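Local coordinates for protein HI1317 (Haemophilus influenzae, PDB 1JOV) that probably interconverts the alpha and beta anomers of D-glucose 6-phosphate, as a member of the glucose-6-phosphate 1-epimerase family, at residues I35-I43 with T90-L98. Residues are numbered along the deposited sequence; the frame is centred on the assembly and turned at random.
With SO4 (sulfate ion), chain B.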
ATOM      1  N   ILE A  35       1.233  -6.067  -9.855  1.00 18.08           N
ATOM      2  CA  ILE A  35       2.003  -6.294  -8.612  1.00 16.02           C
ATOM      3  C   ILE A  35       3.492  -6.369  -8.938  1.00 18.23           C
ATOM      4  O   ILE A  35       3.948  -7.269  -9.661  1.00 17.77           O
ATOM      5  CB  ILE A  35       1.640  -7.631  -7.912  1.00 17.28           C
ATOM      6  CG1 ILE A  35       0.104  -7.674  -7.677  1.00 18.54           C
ATOM      7  CG2 ILE A  35       2.459  -7.753  -6.549  1.00 17.67           C
ATOM      8  CD1 ILE A  35      -0.841  -8.281  -8.794  1.00 19.32           C
ATOM      9  N   SER A  36       4.286  -5.463  -8.415  1.00 19.01           N
ATOM     10  CA  SER A  36       5.699  -5.534  -8.668  1.00 21.31           C
ATOM     11  C   SER A  36       6.282  -6.695  -7.809  1.00 20.44           C
ATOM     12  O   SER A  36       6.062  -6.790  -6.579  1.00 17.36           O
ATOM     13  CB  SER A  36       6.349  -4.241  -8.160  1.00 18.37           C
ATOM     14  OG  SER A  36       7.714  -4.448  -7.869  1.00 19.27           O
ATOM     15  N   LEU A  37       7.122  -7.534  -8.379  1.00 15.67           N
ATOM     16  CA  LEU A  37       7.762  -8.582  -7.533  1.00 14.29           C
ATOM     17  C   LEU A  37       8.812  -7.963  -6.563  1.00 14.89           C
ATOM     18  O   LEU A  37       9.128  -8.537  -5.518  1.00 18.25           O
ATOM     19  CB  LEU A  37       8.397  -9.651  -8.417  1.00 19.70           C
ATOM     20  CG  LEU A  37       7.473 -10.508  -9.286  1.00 16.59           C
ATOM     21  CD1 LEU A  37       8.224 -11.740  -9.793  1.00 20.15           C
ATOM     22  CD2 LEU A  37       6.221 -10.919  -8.514  1.00 19.98           C
ATOM     23  N   GLN A  38       9.286  -6.765  -6.925  1.00 16.19           N
ATOM     24  CA  GLN A  38      10.164  -6.068  -6.023  1.00 19.55           C
ATOM     25  C   GLN A  38       9.208  -5.564  -4.908  1.00 15.04           C
ATOM     26  O   GLN A  38       8.302  -4.772  -5.173  1.00 17.40           O
ATOM     27  CB  GLN A  38      10.913  -4.889  -6.606  1.00 21.03           C
ATOM     28  CG  GLN A  38      11.642  -4.086  -5.541  1.00 17.94           C
ATOM     29  CD  GLN A  38      12.391  -2.920  -6.121  1.00 22.87           C
ATOM     30  OE1 GLN A  38      13.352  -3.112  -6.861  1.00 22.60           O
ATOM     31  NE2 GLN A  38      12.138  -1.635  -5.931  1.00 23.43           N
ATOM     32  N   GLY A  39       9.432  -5.994  -3.703  1.00 16.39           N
ATOM     33  CA  GLY A  39       8.636  -5.536  -2.538  1.00 15.58           C
ATOM     34  C   GLY A  39       7.211  -6.168  -2.513  1.00 15.44           C
ATOM     35  O   GLY A  39       6.364  -5.657  -1.730  1.00 14.92           O
ATOM     36  N   ALA A  40       6.960  -7.192  -3.317  1.00 15.12           N
ATOM     37  CA  ALA A  40       5.595  -7.769  -3.430  1.00 16.54           C
ATOM     38  C   ALA A  40       4.619  -6.606  -3.392  1.00 17.70           C
ATOM     39  O   ALA A  40       3.661  -6.596  -2.561  1.00 14.42           O
ATOM     40  CB  ALA A  40       5.365  -8.727  -2.225  1.00 16.61           C
ATOM     41  N   GLN A  41       4.803  -5.608  -4.257  1.00 13.10           N
ATOM     42  CA  GLN A  41       4.116  -4.361  -4.104  1.00 13.87           C
ATOM     43  C   GLN A  41       2.942  -4.151  -5.045  1.00 17.86           C
ATOM     44  O   GLN A  41       3.116  -4.028  -6.264  1.00 14.87           O
ATOM     45  CB  GLN A  41       5.104  -3.200  -4.222  1.00 13.49           C
ATOM     46  CG  GLN A  41       4.585  -1.889  -3.833  1.00 14.95           C
ATOM     47  CD  GLN A  41       5.737  -0.899  -3.663  1.00 15.52           C
ATOM     48  OE1 GLN A  41       6.843  -1.242  -3.258  1.00 16.84           O
ATOM     49  NE2 GLN A  41       5.385   0.398  -3.907  1.00 16.45           N
ATOM     50  N   LEU A  42       1.714  -4.314  -4.565  1.00 15.80           N
ATOM     51  CA  LEU A  42       0.559  -3.991  -5.426  1.00 15.60           C
ATOM     52  C   LEU A  42       0.653  -2.500  -5.894  1.00 16.36           C
ATOM     53  O   LEU A  42       0.809  -1.590  -5.038  1.00 15.67           O
ATOM     54  CB  LEU A  42      -0.676  -4.171  -4.535  1.00 16.98           C
ATOM     55  CG  LEU A  42      -2.022  -3.940  -5.255  1.00 16.80           C
ATOM     56  CD1 LEU A  42      -2.363  -4.840  -6.495  1.00 19.10           C
ATOM     57  CD2 LEU A  42      -3.147  -4.075  -4.191  1.00 18.84           C
ATOM     58  N   ILE A  43       0.790  -2.278  -7.203  1.00 15.14           N
ATOM     59  CA  ILE A  43       0.792  -0.900  -7.688  1.00 18.51           C
ATOM     60  C   ILE A  43      -0.396  -0.371  -8.460  1.00 22.76           C
ATOM     61  O   ILE A  43      -0.449   0.842  -8.744  1.00 19.90           O
ATOM     62  CB  ILE A  43       2.119  -0.691  -8.490  1.00 19.50           C
ATOM     63  CG1 ILE A  43       2.280  -1.767  -9.561  1.00 22.38           C
ATOM     64  CG2 ILE A  43       3.254  -0.772  -7.462  1.00 21.72           C
ATOM     65  CD1 ILE A  43       3.366  -1.436 -10.612  1.00 22.56           C
ATOM     66  N   THR A  90      13.810  -3.145   4.520  1.00 19.66           N
ATOM     67  CA  THR A  90      14.365  -3.685   3.290  1.00 19.16           C
ATOM     68  C   THR A  90      13.350  -4.438   2.472  1.00 23.11           C
ATOM     69  O   THR A  90      13.589  -4.787   1.316  1.00 22.32           O
ATOM     70  CB  THR A  90      15.531  -4.662   3.635  1.00 25.19           C
ATOM     71  OG1 THR A  90      15.041  -5.683   4.523  1.00 26.77           O
ATOM     72  CG2 THR A  90      16.673  -3.975   4.510  1.00 27.11           C
ATOM     73  N   ALA A  91      12.211  -4.713   3.057  1.00 18.26           N
ATOM     74  CA  ALA A  91      11.236  -5.460   2.317  1.00 19.36           C
ATOM     75  C   ALA A  91      10.877  -4.861   0.932  1.00 14.30           C
ATOM     76  O   ALA A  91      10.690  -5.595  -0.028  1.00 17.03           O
ATOM     77  CB  ALA A  91       9.958  -5.599   3.143  1.00 19.43           C
ATOM     78  N   ARG A  92      10.795  -3.547   0.859  1.00 14.91           N
ATOM     79  CA  ARG A  92      10.217  -2.946  -0.317  1.00 13.97           C
ATOM     80  C   ARG A  92      11.266  -2.767  -1.464  1.00 23.10           C
ATOM     81  O   ARG A  92      10.898  -2.362  -2.569  1.00 20.83           O
ATOM     82  CB  ARG A  92       9.643  -1.592   0.074  1.00 15.72           C
ATOM     83  CG  ARG A  92      10.705  -0.521   0.478  1.00 20.31           C
ATOM     84  CD  ARG A  92      10.011   0.757   0.808  1.00 18.18           C
ATOM     85  NE  ARG A  92      11.005   1.770   1.247  1.00 21.36           N
ATOM     86  CZ  ARG A  92      10.850   3.094   1.191  1.00 23.33           C
ATOM     87  NH1 ARG A  92       9.754   3.643   0.748  1.00 26.19           N
ATOM     88  NH2 ARG A  92      11.854   3.880   1.683  1.00 25.22           N
ATOM     89  N   ILE A  93      12.507  -3.053  -1.107  1.00 18.14           N
ATOM     90  CA  ILE A  93      13.635  -3.039  -2.050  1.00 21.50           C
ATOM     91  C   ILE A  93      14.272  -4.362  -2.417  1.00 27.92           C
ATOM     92  O   ILE A  93      15.355  -4.383  -3.023  1.00 27.59           O
ATOM     93  CB  ILE A  93      14.694  -2.057  -1.559  1.00 19.51           C
ATOM     94  CG1 ILE A  93      15.179  -2.388  -0.189  1.00 21.91           C
ATOM     95  CG2 ILE A  93      14.104  -0.723  -1.716  1.00 26.82           C
ATOM     96  CD1 ILE A  93      16.560  -1.581   0.247  1.00 30.62           C
ATOM     97  N   ARG A  94      13.636  -5.475  -2.033  1.00 17.05           N
ATOM     98  CA  ARG A  94      14.105  -6.826  -2.247  1.00 14.89           C
ATOM     99  C   ARG A  94      13.051  -7.598  -3.121  1.00 17.58           C
ATOM    100  O   ARG A  94      11.920  -7.205  -3.143  1.00 20.54           O
ATOM    101  CB  ARG A  94      14.264  -7.578  -0.947  1.00 20.50           C
ATOM    102  CG  ARG A  94      15.400  -7.011  -0.066  1.00 25.05           C
ATOM    103  CD  ARG A  94      15.371  -7.390   1.486  1.00 23.25           C
ATOM    104  NE  ARG A  94      15.340  -8.825   1.706  1.00 26.86           N
ATOM    105  CZ  ARG A  94      15.025  -9.401   2.858  1.00 23.38           C
ATOM    106  NH1 ARG A  94      14.691  -8.652   3.922  1.00 20.89           N
ATOM    107  NH2 ARG A  94      15.032 -10.751   2.942  1.00 28.15           N
ATOM    108  N   LEU A  95      13.518  -8.483  -3.968  1.00 17.90           N
ATOM    109  CA  LEU A  95      12.647  -9.233  -4.853  1.00 19.47           C
ATOM    110  C   LEU A  95      11.984 -10.315  -3.994  1.00 17.16           C
ATOM    111  O   LEU A  95      12.654 -11.076  -3.292  1.00 21.57           O
ATOM    112  CB  LEU A  95      13.453 -10.055  -5.918  1.00 20.18           C
ATOM    113  CG  LEU A  95      13.748  -9.101  -7.033  1.00 29.46           C
ATOM    114  CD1 LEU A  95      14.889  -9.676  -7.928  1.00 28.33           C
ATOM    115  CD2 LEU A  95      12.505  -8.936  -7.803  1.00 29.67           C
ATOM    116  N   TRP A  96      10.683 -10.385  -4.131  1.00 15.85           N
ATOM    117  CA  TRP A  96       9.904 -11.520  -3.589  1.00 17.59           C
ATOM    118  C   TRP A  96       9.578 -12.535  -4.712  1.00 20.02           C
ATOM    119  O   TRP A  96       9.611 -12.164  -5.914  1.00 20.58           O
ATOM    120  CB  TRP A  96       8.622 -10.977  -2.999  1.00 16.15           C
ATOM    121  CG  TRP A  96       8.786 -10.017  -1.847  1.00 13.09           C
ATOM    122  CD1 TRP A  96       9.569  -8.832  -1.742  1.00 17.96           C
ATOM    123  CD2 TRP A  96       8.013 -10.076  -0.624  1.00 15.81           C
ATOM    124  NE1 TRP A  96       9.353  -8.266  -0.515  1.00 19.99           N
ATOM    125  CE2 TRP A  96       8.407  -9.021   0.181  1.00 15.74           C
ATOM    126  CE3 TRP A  96       7.089 -10.994  -0.129  1.00 15.12           C
ATOM    127  CZ2 TRP A  96       7.818  -8.737   1.407  1.00 15.40           C
ATOM    128  CZ3 TRP A  96       6.494 -10.774   1.144  1.00 16.38           C
ATOM    129  CH2 TRP A  96       6.916  -9.663   1.938  1.00 15.95           C
ATOM    130  N   GLN A  97       9.126 -13.721  -4.330  1.00 17.78           N
ATOM    131  CA  GLN A  97       8.715 -14.713  -5.300  1.00 17.47           C
ATOM    132  C   GLN A  97       7.202 -14.925  -5.230  1.00 17.41           C
ATOM    133  O   GLN A  97       6.606 -14.849  -4.185  1.00 21.82           O
ATOM    134  CB  GLN A  97       9.402 -16.037  -5.011  1.00 21.41           C
ATOM    135  CG  GLN A  97      10.906 -16.049  -5.428  1.00 25.85           C
ATOM    136  CD  GLN A  97      11.740 -15.163  -4.540  1.00 21.61           C
ATOM    137  OE1 GLN A  97      12.572 -14.321  -5.039  1.00 24.42           O
ATOM    138  NE2 GLN A  97      11.572 -15.297  -3.232  1.00 19.86           N
ATOM    139  N   LEU A  98       6.589 -15.213  -6.392  1.00 16.12           N
ATOM    140  CA  LEU A  98       5.154 -15.570  -6.445  1.00 15.83           C
ATOM    141  C   LEU A  98       5.117 -17.069  -6.099  1.00 18.56           C
ATOM    142  O   LEU A  98       5.643 -17.926  -6.861  1.00 18.89           O
ATOM    143  CB  LEU A  98       4.651 -15.363  -7.849  1.00 17.47           C
ATOM    144  CG  LEU A  98       3.206 -15.831  -8.078  1.00 18.61           C
ATOM    145  CD1 LEU A  98       2.183 -14.929  -7.398  1.00 19.21           C
ATOM    146  CD2 LEU A  98       2.934 -15.851  -9.606  1.00 23.98           C
TER
HETATM  147  S   SO4 B 280      10.594   7.346   1.200  1.00 53.11           S
HETATM  148  O1  SO4 B 280       9.599   6.533   0.528  1.00 39.79           O
HETATM  149  O2  SO4 B 280      10.194   7.388   2.574  1.00 43.29           O
HETATM  150  O3  SO4 B 280      10.672   8.714   0.639  1.00 45.87           O
HETATM  151  O4  SO4 B 280      11.898   6.780   0.985  1.00 39.75           O
HETATM  152  O   HOH W   1       9.376  -1.024  -4.211  1.00 22.47           O
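W96 CG lies anti to its own carbonyl carbon (chi1 -62°), which turns the indole under the type II turn L37-A40. A40 CB sits over the face of the five-membered ring, 3.7 Å from its centroid, in a CH-pi contact. The backbone of G39 lies over the same face. W96 NE1 donates to A91 O, which lies in the ring plane (3.0 Å); this helps to set the rotation of the indole.

Two backbone bonds make a single bridge at Q38 and L95. W96 N donates to L37 O at 2.8 Å in a nearly straight bond (N-H...O 171°). G39 N donates to R94 O, also at 2.8 Å. With no side chain, G39 lets its CA come within 3.8 Å of R92 CA.

The Q38 chain runs extended to its amide, and its CG packs 3.5 Å from R92 O. Q38 OE1 accepts a hydrogen bond from G66 N. One water donates to R92 O and to Q41 OE1, while Q41 NE2 donates to I69 O and G71 O. R92 grips a sulfate, probably from the crystallisation liquor, through both terminal nitrogens, with R70 as a further donor. The R92 side chain is near H150, a predicted active-site residue, so the substrate phosphate may bind here.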